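Cellulose 1,4-beta-cellobiosidase (Thermobifida fusca, PDB 4JJJ) probably hydrolyses cellulose to release cellobiose, this chain being the glycoside hydrolase family 48 domain of a longer secreted enzyme. Local coordinates at residues Tyr10-Asp15 against Ala534-Ile539; Asn421-Ala426 against Leu509-Lys514; Gln450-Asp455 against Glu526-Ala531; Val501-Ala506 against Asp530-His535. The protein carries 1 engineered substitution. All coordinates share one frame; numbering follows the deposited sequence.

Contact 1: Tyr10-Asp15 against Ala534-Ile539. With ZN (zinc ion), chain P; ZN (zinc ion), chain X.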
# COMPACT_ATOMS: atom_id res chain seq x y z
N TYR A 10 -12.91 0.77 -19.30
CA TYR A 10 -12.28 2.05 -19.25
C TYR A 10 -13.34 3.15 -19.28
O TYR A 10 -13.32 4.10 -18.51
CB TYR A 10 -11.27 2.16 -20.38
CG TYR A 10 -10.59 3.49 -20.48
CD1 TYR A 10 -11.18 4.52 -21.19
CD2 TYR A 10 -9.40 3.78 -19.79
CE1 TYR A 10 -10.61 5.78 -21.25
CE2 TYR A 10 -8.84 5.00 -19.83
CZ TYR A 10 -9.39 6.06 -20.56
OH TYR A 10 -8.77 7.30 -20.62
N GLU A 11 -14.25 3.08 -20.28
CA GLU A 11 -15.28 4.10 -20.43
C GLU A 11 -16.17 4.23 -19.23
O GLU A 11 -16.47 5.33 -18.81
CB GLU A 11 -16.08 3.84 -21.74
CG GLU A 11 -16.93 5.04 -22.20
CD GLU A 11 -18.21 5.24 -21.40
OE1 GLU A 11 -18.77 4.33 -20.76
OE2 GLU A 11 -18.67 6.41 -21.43
N LYS A 12 -16.53 3.14 -18.64
CA LYS A 12 -17.29 3.18 -17.38
C LYS A 12 -16.58 3.90 -16.22
O LYS A 12 -17.11 4.69 -15.53
CB LYS A 12 -17.67 1.75 -16.95
CG LYS A 12 -18.76 1.04 -17.77
CD LYS A 12 -18.87 -0.44 -17.43
CE LYS A 12 -19.85 -1.24 -18.22
NZ LYS A 12 -19.92 -2.63 -17.79
N ILE A 13 -15.30 3.59 -16.10
CA ILE A 13 -14.48 4.15 -15.02
C ILE A 13 -14.39 5.65 -15.23
O ILE A 13 -14.39 6.48 -14.30
CB ILE A 13 -13.13 3.43 -14.98
CG1 ILE A 13 -13.25 2.00 -14.55
CG2 ILE A 13 -12.27 4.14 -13.97
CD1 ILE A 13 -12.04 1.20 -14.73
N LYS A 14 -14.25 6.10 -16.49
CA LYS A 14 -13.99 7.50 -16.80
C LYS A 14 -15.30 8.31 -17.04
O LYS A 14 -15.17 9.54 -17.22
CB LYS A 14 -13.08 7.60 -18.04
CG LYS A 14 -11.72 6.97 -17.87
CD LYS A 14 -10.86 7.70 -16.85
CE LYS A 14 -10.61 9.13 -17.17
NZ LYS A 14 -9.93 9.37 -18.45
N ASP A 15 -16.44 7.64 -17.11
CA ASP A 15 -17.72 8.38 -17.29
C ASP A 15 -18.14 9.06 -15.98
O ASP A 15 -18.30 8.42 -14.96
CB ASP A 15 -18.77 7.37 -17.84
CG ASP A 15 -20.11 8.04 -18.16
OD1 ASP A 15 -20.49 9.02 -17.48
OD2 ASP A 15 -20.78 7.52 -19.05
N ALA A 534 -19.04 -11.95 -17.07
CA ALA A 534 -20.36 -12.40 -16.66
C ALA A 534 -20.97 -11.60 -15.58
O ALA A 534 -22.19 -11.75 -15.32
CB ALA A 534 -20.30 -13.87 -16.26
N HIS A 535 -20.16 -10.78 -14.89
CA HIS A 535 -20.62 -9.93 -13.78
C HIS A 535 -20.55 -8.39 -14.09
O HIS A 535 -20.49 -7.56 -13.20
CB HIS A 535 -19.88 -10.31 -12.50
CG HIS A 535 -20.15 -11.73 -12.11
ND1 HIS A 535 -21.24 -12.11 -11.36
CD2 HIS A 535 -19.45 -12.86 -12.34
CE1 HIS A 535 -21.21 -13.41 -11.19
NE2 HIS A 535 -20.11 -13.89 -11.73
N ARG A 536 -20.69 -8.02 -15.37
CA ARG A 536 -20.79 -6.62 -15.76
C ARG A 536 -22.07 -5.96 -15.23
O ARG A 536 -23.13 -6.61 -15.21
CB ARG A 536 -20.74 -6.50 -17.30
CG ARG A 536 -19.34 -6.65 -17.83
CD ARG A 536 -19.29 -6.55 -19.33
NE ARG A 536 -19.66 -7.78 -19.83
CZ ARG A 536 -19.73 -8.07 -21.14
NH1 ARG A 536 -19.47 -7.13 -22.04
NH2 ARG A 536 -20.08 -9.28 -21.51
N ASP A 537 -21.98 -4.74 -14.75
CA ASP A 537 -23.09 -3.88 -14.44
C ASP A 537 -22.88 -2.51 -15.08
O ASP A 537 -21.97 -2.32 -15.94
CB ASP A 537 -23.28 -3.89 -12.94
CG ASP A 537 -22.16 -3.17 -12.19
OD1 ASP A 537 -21.50 -2.26 -12.73
OD2 ASP A 537 -22.08 -3.45 -10.97
N SER A 538 -23.75 -1.57 -14.79
CA SER A 538 -23.74 -0.33 -15.56
C SER A 538 -22.44 0.48 -15.37
O SER A 538 -21.98 1.13 -16.27
CB SER A 538 -24.98 0.52 -15.21
OG SER A 538 -25.03 0.88 -13.80
N ILE A 539 -21.81 0.37 -14.21
CA ILE A 539 -20.63 1.17 -13.91
C ILE A 539 -19.33 0.39 -13.79
O ILE A 539 -18.31 0.99 -13.49
CB ILE A 539 -20.84 2.04 -12.69
CG1 ILE A 539 -20.96 1.24 -11.42
CG2 ILE A 539 -22.08 2.94 -12.91
CD1 ILE A 539 -20.88 2.10 -10.16
ZN ZN P . -20.44 6.96 -20.91
ZN ZN X . -22.98 -11.21 -10.73
O HOH W 1 -23.77 -12.91 -9.68
O HOH W 2 -23.89 -10.36 -12.20
O HOH W 3 -22.64 -9.92 -9.34
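Lys12 reaches from the end of helix 2-14 to the backbone of Asp537, where its NZ donates to Asp537 O at 2.8 Å. The C=O...N angle of 165° shows that the ammonium meets the carbonyl nearly head-on, and a weak second bond to Gly540 O helps satisfy this buried amine. With CG beside the backbone N (chi1 -72°) and the chain extended beyond it, the lysine runs along the loop backbone.

Van der Waals contacts follow the same path. Lys12 CB lies 3.6 Å from Ile539 O, Lys12 CG 3.6 Å from Ser538 O, and Lys12 CE 3.3 Å from Asp537 O, so the aliphatic stem rests on successive carbonyls. Arg536 crosses the lysine at about a right angle, its CB 4.0 Å from Lys12 NZ, while its guanidinium is engaged with Glu8 and Leu533 O. The carboxylate of Asp537 bonds to His618 through OD2.

Each segment carries a zinc ion of its own: Glu11 OE2 (1.9 Å) and Asp15 OD2 (2.0 Å), the latter from the first residue past the helix, hold one, His535 ND1 the other, and neither metal bridges the segments.

In the (α/α)6 fold, the loop 534-539 that follows helix 519-533 thus lies beside the end of helix 2-14, whose Ile13 packs on Leu59 of helix 50-67 and on Phe620 and Gln623 of helix 620-637.

Contact 2: Asn421-Ala426 against Leu509-Lys514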
# COMPACT_ATOMS: atom_id res chain seq x y z
N ASN A 421 1.89 -9.40 -5.58
CA ASN A 421 3.32 -9.71 -5.74
C ASN A 421 3.59 -10.59 -6.94
O ASN A 421 4.41 -10.26 -7.83
CB ASN A 421 3.85 -10.33 -4.48
CG ASN A 421 5.15 -11.04 -4.71
OD1 ASN A 421 6.02 -10.48 -5.27
ND2 ASN A 421 5.32 -12.18 -4.03
N MET A 422 2.83 -11.65 -7.05
CA MET A 422 3.09 -12.67 -8.05
C MET A 422 2.94 -12.14 -9.44
O MET A 422 3.68 -12.53 -10.31
CB MET A 422 2.33 -13.98 -7.89
CG MET A 422 3.03 -15.20 -8.48
SD MET A 422 4.72 -15.52 -7.93
CE MET A 422 4.54 -15.62 -6.15
N GLU A 423 1.95 -11.27 -9.64
CA GLU A 423 1.78 -10.65 -11.01
C GLU A 423 3.06 -9.91 -11.46
O GLU A 423 3.44 -10.01 -12.62
CB GLU A 423 0.63 -9.67 -11.05
CG GLU A 423 0.23 -9.30 -12.47
CD GLU A 423 -0.84 -8.27 -12.54
OE1 GLU A 423 -1.86 -8.46 -11.84
OE2 GLU A 423 -0.63 -7.34 -13.31
N ARG A 424 3.74 -9.29 -10.50
CA ARG A 424 4.92 -8.54 -10.84
C ARG A 424 6.07 -9.55 -11.17
O ARG A 424 6.85 -9.31 -12.09
CB ARG A 424 5.34 -7.66 -9.69
CG ARG A 424 4.29 -6.60 -9.28
CD ARG A 424 4.46 -6.26 -7.82
NE ARG A 424 3.40 -5.39 -7.39
CZ ARG A 424 2.97 -5.22 -6.13
NH1 ARG A 424 3.56 -5.85 -5.19
NH2 ARG A 424 1.86 -4.48 -5.90
N VAL A 425 6.12 -10.65 -10.39
CA VAL A 425 7.08 -11.74 -10.67
C VAL A 425 6.81 -12.33 -12.05
O VAL A 425 7.76 -12.59 -12.81
CB VAL A 425 7.01 -12.81 -9.55
CG1 VAL A 425 7.98 -13.96 -9.84
CG2 VAL A 425 7.31 -12.14 -8.21
N ALA A 426 5.52 -12.58 -12.39
CA ALA A 426 5.18 -13.08 -13.69
C ALA A 426 5.51 -12.10 -14.77
O ALA A 426 5.89 -12.53 -15.90
CB ALA A 426 3.70 -13.49 -13.70
N LEU A 509 -1.46 -15.45 -14.14
CA LEU A 509 -1.52 -16.69 -14.92
C LEU A 509 -1.22 -16.46 -16.43
O LEU A 509 -0.52 -17.26 -17.04
CB LEU A 509 -2.90 -17.37 -14.73
CG LEU A 509 -3.13 -17.90 -13.28
CD1 LEU A 509 -4.54 -18.40 -13.10
CD2 LEU A 509 -2.15 -18.97 -12.93
N MET A 510 -1.71 -15.38 -16.97
CA MET A 510 -1.48 -15.04 -18.38
C MET A 510 -0.00 -14.74 -18.65
O MET A 510 0.53 -15.29 -19.63
CB MET A 510 -2.34 -13.86 -18.79
CG MET A 510 -3.80 -14.30 -19.07
SD MET A 510 -4.76 -12.98 -19.84
CE MET A 510 -4.70 -11.64 -18.65
N TYR A 511 0.63 -13.89 -17.85
CA TYR A 511 2.07 -13.57 -18.06
C TYR A 511 2.86 -14.83 -17.98
O TYR A 511 3.83 -15.08 -18.76
CB TYR A 511 2.53 -12.48 -17.08
CG TYR A 511 2.03 -11.11 -17.40
CD1 TYR A 511 1.05 -10.53 -16.64
CD2 TYR A 511 2.58 -10.37 -18.44
CE1 TYR A 511 0.63 -9.24 -16.95
CE2 TYR A 511 2.17 -9.11 -18.78
CZ TYR A 511 1.16 -8.53 -18.07
OH TYR A 511 0.71 -7.26 -18.28
N TYR A 512 2.57 -15.66 -16.95
CA TYR A 512 3.28 -16.92 -16.80
C TYR A 512 3.07 -17.87 -17.97
O TYR A 512 4.03 -18.49 -18.47
CB TYR A 512 2.81 -17.60 -15.53
CG TYR A 512 3.40 -19.00 -15.32
CD1 TYR A 512 4.75 -19.19 -14.96
CD2 TYR A 512 2.56 -20.08 -15.43
CE1 TYR A 512 5.27 -20.50 -14.74
CE2 TYR A 512 3.09 -21.38 -15.25
CZ TYR A 512 4.41 -21.55 -14.88
OH TYR A 512 4.85 -22.79 -14.62
N ALA A 513 1.84 -17.95 -18.41
CA ALA A 513 1.53 -18.81 -19.56
C ALA A 513 2.21 -18.36 -20.81
O ALA A 513 2.64 -19.23 -21.59
CB ALA A 513 0.03 -18.86 -19.78
N LYS A 514 2.23 -17.07 -21.04
CA LYS A 514 2.82 -16.52 -22.27
C LYS A 514 4.27 -17.00 -22.39
O LYS A 514 4.64 -17.47 -23.49
CB LYS A 514 2.71 -15.03 -22.32
CG LYS A 514 3.32 -14.40 -23.59
CD LYS A 514 2.58 -14.82 -24.80
CE LYS A 514 3.23 -14.22 -26.04
NZ LYS A 514 2.37 -14.49 -27.20
O HOH W 4 -0.94 -5.82 -16.40
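Glu423 OE2 is gripped by a salt bridge from Lys507 NZ and, weakly, by water 4 at 3.5 Å from Glu423 OE2. The same water lies 2.9 Å from Tyr511 OH, in the plane of the phenol ring and at its edge, making a bridge between the helices that is weak on the glutamate side. The carboxylate also approaches the ring directly but loosely, with Glu423 OE2 4.3 Å from Tyr511 CE1. Glu423 gets there with CG anti to the backbone N (chi1 -166°) and an extended chain.

The axes of segments 421-426 and 509-514 run nearly parallel, 23° apart and 8.5 Å at closest approach, as expected of neighbouring helices in the same layer of an (α/α)6 barrel. Such a short spacing is matched by a small residue at the interface: Ala426 CB meets Tyr511 CB at 3.7 Å, and Ala426 O sits 3.6 Å from the same Tyr511 CB. Further along, Ala426 CB touches the backbone at Tyr512 N (4.1 Å). The Tyr512 ring turns from the interface, and its OH bonds to OD1 of Asp442, a calcium ligand of helix 435-450.

Contact 3: Gln450-Asp455 against Glu526-Ala531. With FE (Fe (III) ion), chain M; ZN (zinc ion), chain S; NA (sodium ion), chain J.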
# COMPACT_ATOMS: atom_id res chain seq x y z
N GLN A 450 -4.95 -24.79 -8.12
CA GLN A 450 -5.58 -25.88 -7.32
C GLN A 450 -6.63 -25.37 -6.37
O GLN A 450 -7.43 -26.14 -5.87
CB GLN A 450 -4.51 -26.52 -6.48
CG GLN A 450 -3.58 -27.45 -7.20
CD GLN A 450 -3.78 -27.56 -8.72
OE1 GLN A 450 -2.90 -27.13 -9.50
NE2 GLN A 450 -4.88 -28.27 -9.16
N HIS A 451 -6.61 -24.06 -6.07
CA HIS A 451 -7.58 -23.41 -5.19
C HIS A 451 -8.45 -22.40 -5.88
O HIS A 451 -9.09 -21.61 -5.20
CB HIS A 451 -6.80 -22.79 -3.97
CG HIS A 451 -6.12 -23.83 -3.18
ND1 HIS A 451 -4.84 -24.29 -3.45
CD2 HIS A 451 -6.57 -24.59 -2.14
CE1 HIS A 451 -4.56 -25.31 -2.68
NE2 HIS A 451 -5.58 -25.50 -1.87
N THR A 452 -8.54 -22.49 -7.19
CA THR A 452 -9.39 -21.63 -7.99
C THR A 452 -10.44 -22.45 -8.71
O THR A 452 -10.11 -23.53 -9.27
CB THR A 452 -8.49 -20.87 -9.02
OG1 THR A 452 -7.55 -20.04 -8.33
CG2 THR A 452 -9.30 -19.97 -9.89
N ASP A 453 -11.67 -21.94 -8.76
CA ASP A 453 -12.78 -22.59 -9.48
C ASP A 453 -13.40 -21.65 -10.42
O ASP A 453 -13.99 -20.68 -9.98
CB ASP A 453 -13.82 -23.12 -8.49
CG ASP A 453 -14.96 -23.91 -9.19
OD1 ASP A 453 -15.01 -24.02 -10.43
OD2 ASP A 453 -15.78 -24.34 -8.34
N VAL A 454 -13.18 -21.84 -11.73
CA VAL A 454 -13.66 -20.86 -12.70
C VAL A 454 -15.14 -21.11 -13.04
O VAL A 454 -15.71 -20.40 -13.79
CB VAL A 454 -12.76 -20.79 -14.00
CG1 VAL A 454 -11.33 -20.58 -13.60
CG2 VAL A 454 -12.81 -22.11 -14.79
N ASP A 455 -15.65 -22.24 -12.60
CA ASP A 455 -17.10 -22.62 -12.78
C ASP A 455 -17.41 -22.64 -14.26
O ASP A 455 -18.38 -22.02 -14.71
CB ASP A 455 -18.02 -21.64 -11.99
CG ASP A 455 -19.47 -22.08 -11.97
OD1 ASP A 455 -19.65 -23.34 -11.96
OD2 ASP A 455 -20.37 -21.19 -12.03
N GLU A 526 -8.31 -17.81 -18.69
CA GLU A 526 -9.37 -17.53 -19.64
C GLU A 526 -10.73 -17.69 -18.93
O GLU A 526 -11.66 -16.89 -19.18
CB GLU A 526 -9.34 -18.50 -20.81
CG GLU A 526 -8.17 -18.33 -21.76
CD GLU A 526 -8.24 -17.14 -22.73
OE1 GLU A 526 -8.93 -16.12 -22.50
OE2 GLU A 526 -7.57 -17.26 -23.80
N GLY A 527 -10.86 -18.69 -18.06
CA GLY A 527 -12.09 -18.90 -17.29
C GLY A 527 -12.40 -17.78 -16.33
O GLY A 527 -13.52 -17.38 -16.17
N LEU A 528 -11.34 -17.23 -15.71
CA LEU A 528 -11.48 -16.03 -14.87
C LEU A 528 -11.92 -14.76 -15.65
O LEU A 528 -12.81 -14.02 -15.21
CB LEU A 528 -10.20 -15.76 -14.10
CG LEU A 528 -9.82 -16.86 -13.08
CD1 LEU A 528 -8.51 -16.54 -12.44
CD2 LEU A 528 -10.95 -17.05 -12.04
N LEU A 529 -11.39 -14.55 -16.85
CA LEU A 529 -11.79 -13.39 -17.62
C LEU A 529 -13.27 -13.56 -18.07
O LEU A 529 -14.02 -12.62 -18.05
CB LEU A 529 -10.92 -13.28 -18.87
CG LEU A 529 -9.44 -12.95 -18.69
CD1 LEU A 529 -8.74 -12.89 -20.06
CD2 LEU A 529 -9.27 -11.73 -17.86
N ASP A 530 -13.67 -14.78 -18.41
CA ASP A 530 -15.06 -15.00 -18.76
C ASP A 530 -15.94 -14.67 -17.56
O ASP A 530 -17.03 -14.12 -17.72
CB ASP A 530 -15.30 -16.46 -19.11
CG ASP A 530 -14.77 -16.87 -20.45
OD1 ASP A 530 -14.54 -16.00 -21.26
OD2 ASP A 530 -14.63 -18.11 -20.68
N ALA A 531 -15.53 -15.16 -16.39
CA ALA A 531 -16.26 -14.92 -15.14
C ALA A 531 -16.44 -13.45 -14.87
O ALA A 531 -17.52 -12.99 -14.53
CB ALA A 531 -15.53 -15.63 -14.01
FE FE M . -5.59 -27.38 -0.66
ZN ZN S . -7.95 -15.78 -24.99
NA NA J . -13.32 -17.02 -23.04
O HOH W 5 -15.59 -19.18 -16.31
O HOH W 6 -11.60 -15.87 -21.81
O HOH W 7 -11.46 -17.21 -24.90
O HOH W 8 -12.77 -18.79 -22.56
O HOH W 9 -14.98 -18.21 -23.33
O HOH W 10 -7.36 -27.61 -1.47
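Val454 sits directly over Gly527, with Val454 CB 3.8 Å from Gly527 C. The absence of a side chain on the glycine is what allows the valine to approach the helix backbone this closely. Two apolar contacts converge on one branch of Leu528: Val454 CG1 lies 3.9 Å from Leu528 CD2, and Thr452 CG2 lies 4.0 Å from that same methyl. Both side chains cross the leucine at about a right angle, and the contacts are methyl to methyl. Water 5 donates to Val454 O at 2.8 Å and to Gly527 O at 2.7 Å, bridging loop and helix.

A second shell holds these groups. The Thr452 torsion (chi1 -63°) turns OG1 toward Ala448 O, its hydrogen-bond partner, and leaves CG2 for the leucine. An Asx turn follows, in which Asp453 OD1 accepts from Asp455 N at 2.9 Å, met from well above the carboxylate plane (43°). It brackets Val454, and Asp455 OD2 is held in turn by Asn462 N.

Metals lie farther out: iron on His451 NE2, zinc shared by Glu526 (OE2 to zinc 1.9 Å) and His633, and a sodium ion on Asp530 (OD1 to sodium 2.4 Å).

The loop after helix 435-450 lies against helix 519-533 at Gly527 and Leu528, where Leu528 also packs on Thr502 and Leu505 of helix 499-516 and on Val465 of strand 465-473, while Leu529 packs against helix 620-637.

Contact 4: Val501-Ala506 against Asp530-His535. With ZN (zinc ion), chain X; NA (sodium ion), chain J.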
# COMPACT_ATOMS: atom_id res chain seq x y z
N VAL A 501 -8.99 -9.17 -6.93
CA VAL A 501 -8.12 -10.31 -6.72
C VAL A 501 -8.21 -11.22 -7.96
O VAL A 501 -7.23 -11.73 -8.42
CB VAL A 501 -8.55 -11.09 -5.45
CG1 VAL A 501 -7.84 -12.45 -5.41
CG2 VAL A 501 -8.29 -10.25 -4.25
N THR A 502 -9.40 -11.41 -8.45
CA THR A 502 -9.65 -12.22 -9.64
C THR A 502 -8.82 -11.71 -10.81
O THR A 502 -8.18 -12.48 -11.49
CB THR A 502 -11.15 -12.34 -9.95
OG1 THR A 502 -11.80 -12.97 -8.82
CG2 THR A 502 -11.39 -13.16 -11.22
N ALA A 503 -8.89 -10.43 -11.08
CA ALA A 503 -8.18 -9.86 -12.23
C ALA A 503 -6.67 -10.00 -12.09
O ALA A 503 -6.00 -10.33 -13.05
CB ALA A 503 -8.64 -8.45 -12.39
N ALA A 504 -6.14 -9.79 -10.87
CA ALA A 504 -4.72 -9.94 -10.66
C ALA A 504 -4.32 -11.40 -10.81
O ALA A 504 -3.23 -11.71 -11.33
CB ALA A 504 -4.36 -9.40 -9.26
N LEU A 505 -5.15 -12.34 -10.37
CA LEU A 505 -4.86 -13.76 -10.53
C LEU A 505 -4.85 -14.10 -12.04
O LEU A 505 -3.93 -14.76 -12.52
CB LEU A 505 -5.89 -14.58 -9.76
CG LEU A 505 -5.75 -16.10 -9.92
CD1 LEU A 505 -4.35 -16.55 -9.51
CD2 LEU A 505 -6.87 -16.77 -9.13
N ALA A 506 -5.83 -13.63 -12.78
CA ALA A 506 -5.91 -13.87 -14.20
C ALA A 506 -4.63 -13.34 -14.87
O ALA A 506 -4.04 -14.04 -15.74
CB ALA A 506 -7.07 -13.21 -14.81
N ASP A 530 -13.67 -14.78 -18.41
CA ASP A 530 -15.06 -15.00 -18.76
C ASP A 530 -15.94 -14.67 -17.56
O ASP A 530 -17.03 -14.12 -17.72
CB ASP A 530 -15.30 -16.46 -19.11
CG ASP A 530 -14.77 -16.87 -20.45
OD1 ASP A 530 -14.54 -16.00 -21.26
OD2 ASP A 530 -14.63 -18.11 -20.68
N ALA A 531 -15.53 -15.16 -16.39
CA ALA A 531 -16.26 -14.92 -15.14
C ALA A 531 -16.44 -13.45 -14.87
O ALA A 531 -17.52 -12.99 -14.53
CB ALA A 531 -15.53 -15.63 -14.01
N LEU A 532 -15.39 -12.65 -15.05
CA LEU A 532 -15.47 -11.20 -14.90
C LEU A 532 -16.49 -10.66 -15.85
O LEU A 532 -17.29 -9.83 -15.48
CB LEU A 532 -14.11 -10.52 -15.02
CG LEU A 532 -13.09 -10.88 -13.90
CD1 LEU A 532 -11.69 -10.43 -14.20
CD2 LEU A 532 -13.51 -10.25 -12.58
N LEU A 533 -16.47 -11.08 -17.10
CA LEU A 533 -17.41 -10.52 -18.10
C LEU A 533 -18.86 -10.84 -17.75
O LEU A 533 -19.75 -10.04 -18.04
CB LEU A 533 -17.00 -11.02 -19.52
CG LEU A 533 -15.84 -10.30 -20.18
CD1 LEU A 533 -15.60 -11.09 -21.48
CD2 LEU A 533 -16.07 -8.80 -20.45
N ALA A 534 -19.04 -11.95 -17.07
CA ALA A 534 -20.36 -12.40 -16.66
C ALA A 534 -20.97 -11.60 -15.58
O ALA A 534 -22.19 -11.75 -15.32
CB ALA A 534 -20.30 -13.87 -16.26
N HIS A 535 -20.16 -10.78 -14.89
CA HIS A 535 -20.62 -9.93 -13.78
C HIS A 535 -20.55 -8.39 -14.09
O HIS A 535 -20.49 -7.56 -13.20
CB HIS A 535 -19.88 -10.31 -12.50
CG HIS A 535 -20.15 -11.73 -12.11
ND1 HIS A 535 -21.24 -12.11 -11.36
CD2 HIS A 535 -19.45 -12.86 -12.34
CE1 HIS A 535 -21.21 -13.41 -11.19
NE2 HIS A 535 -20.11 -13.89 -11.73
ZN ZN X . -22.98 -11.21 -10.73
NA NA J . -13.32 -17.02 -23.04
O HOH W 7 -11.46 -17.21 -24.90
O HOH W 6 -11.60 -15.87 -21.81
O HOH W 8 -12.77 -18.79 -22.56
O HOH W 9 -14.98 -18.21 -23.33
O HOH W 1 -23.77 -12.91 -9.68
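Thr502 and Leu532 meet without a ring between them; the aromatic group of these segments, the imidazole of His535, stands apart, with Ala531 C and water 1 in plane at its edge. In the conformer described, one of two modelled, His535 ND1 binds a zinc ion at 2.1 Å, and water 1 is another ligand of that metal. The other nitrogen, NE2, has a weak hydrogen bond to Gly460 O, and the side chain rests on Gln461, which shares this zinc site.

The contact itself is carried by Leu532. Its CD2 (3.8 Å) and CG (3.9 Å) lie closest to Thr502 CG2, while Leu532 CD1 touches both Thr502 CG2 and Ala503 CB, each at 4.1 Å. The threonine and leucine side chains run antiparallel alongside one another. At Thr502, chi1 of -60° places OG1 beside its own backbone N, where the hydroxyl bonds to Asp498 O, four residues back and just before the helix; the same torsion sets CG2 anti to that N, facing Leu532. Asp498 lines a glycan pocket, and the nearest atom of the Thr502 side chain is about 9 Å from a bound beta-D-glucopyranose.

Helices 499-516 and 519-533 follow each other almost directly, forming an α-α hairpin of the kind from which the (α/α)6 barrel is built. The closest CA pair, Ala503 and Leu532, is 7.9 Å apart, a gap spanned by the leucine side chain. With Thr502 OG1, the one polar side-chain atom of the touching residues, bonded to Asp498, the chemistry across the hairpin here is apolar and non-directional, its fit set by methyl shape.

Contacts 2, 3 and 4 gather around the consecutive helices 499-516 and 519-533: contact 2 uses the first, contact 3 the second, and contact 4 joins the two. Contacts 3 and 4 have centres about 7 Å apart and share Asp530 and Ala531, with Leu528 packing on Leu505 between them. Contacts 2 and 4, centres about 15 Å apart, touch where Glu423 meets Ala504. Contact 1 shares Ala534 and His535 with contact 4, centres about 14 Å apart. Along the chain the segments of contacts 2 and 3 alternate, and contact 1 spans both: its segments, nearest ends 519 residues apart, bring helix 2-14 beside the late hairpin, consistent with closure of the (α/α)6 barrel.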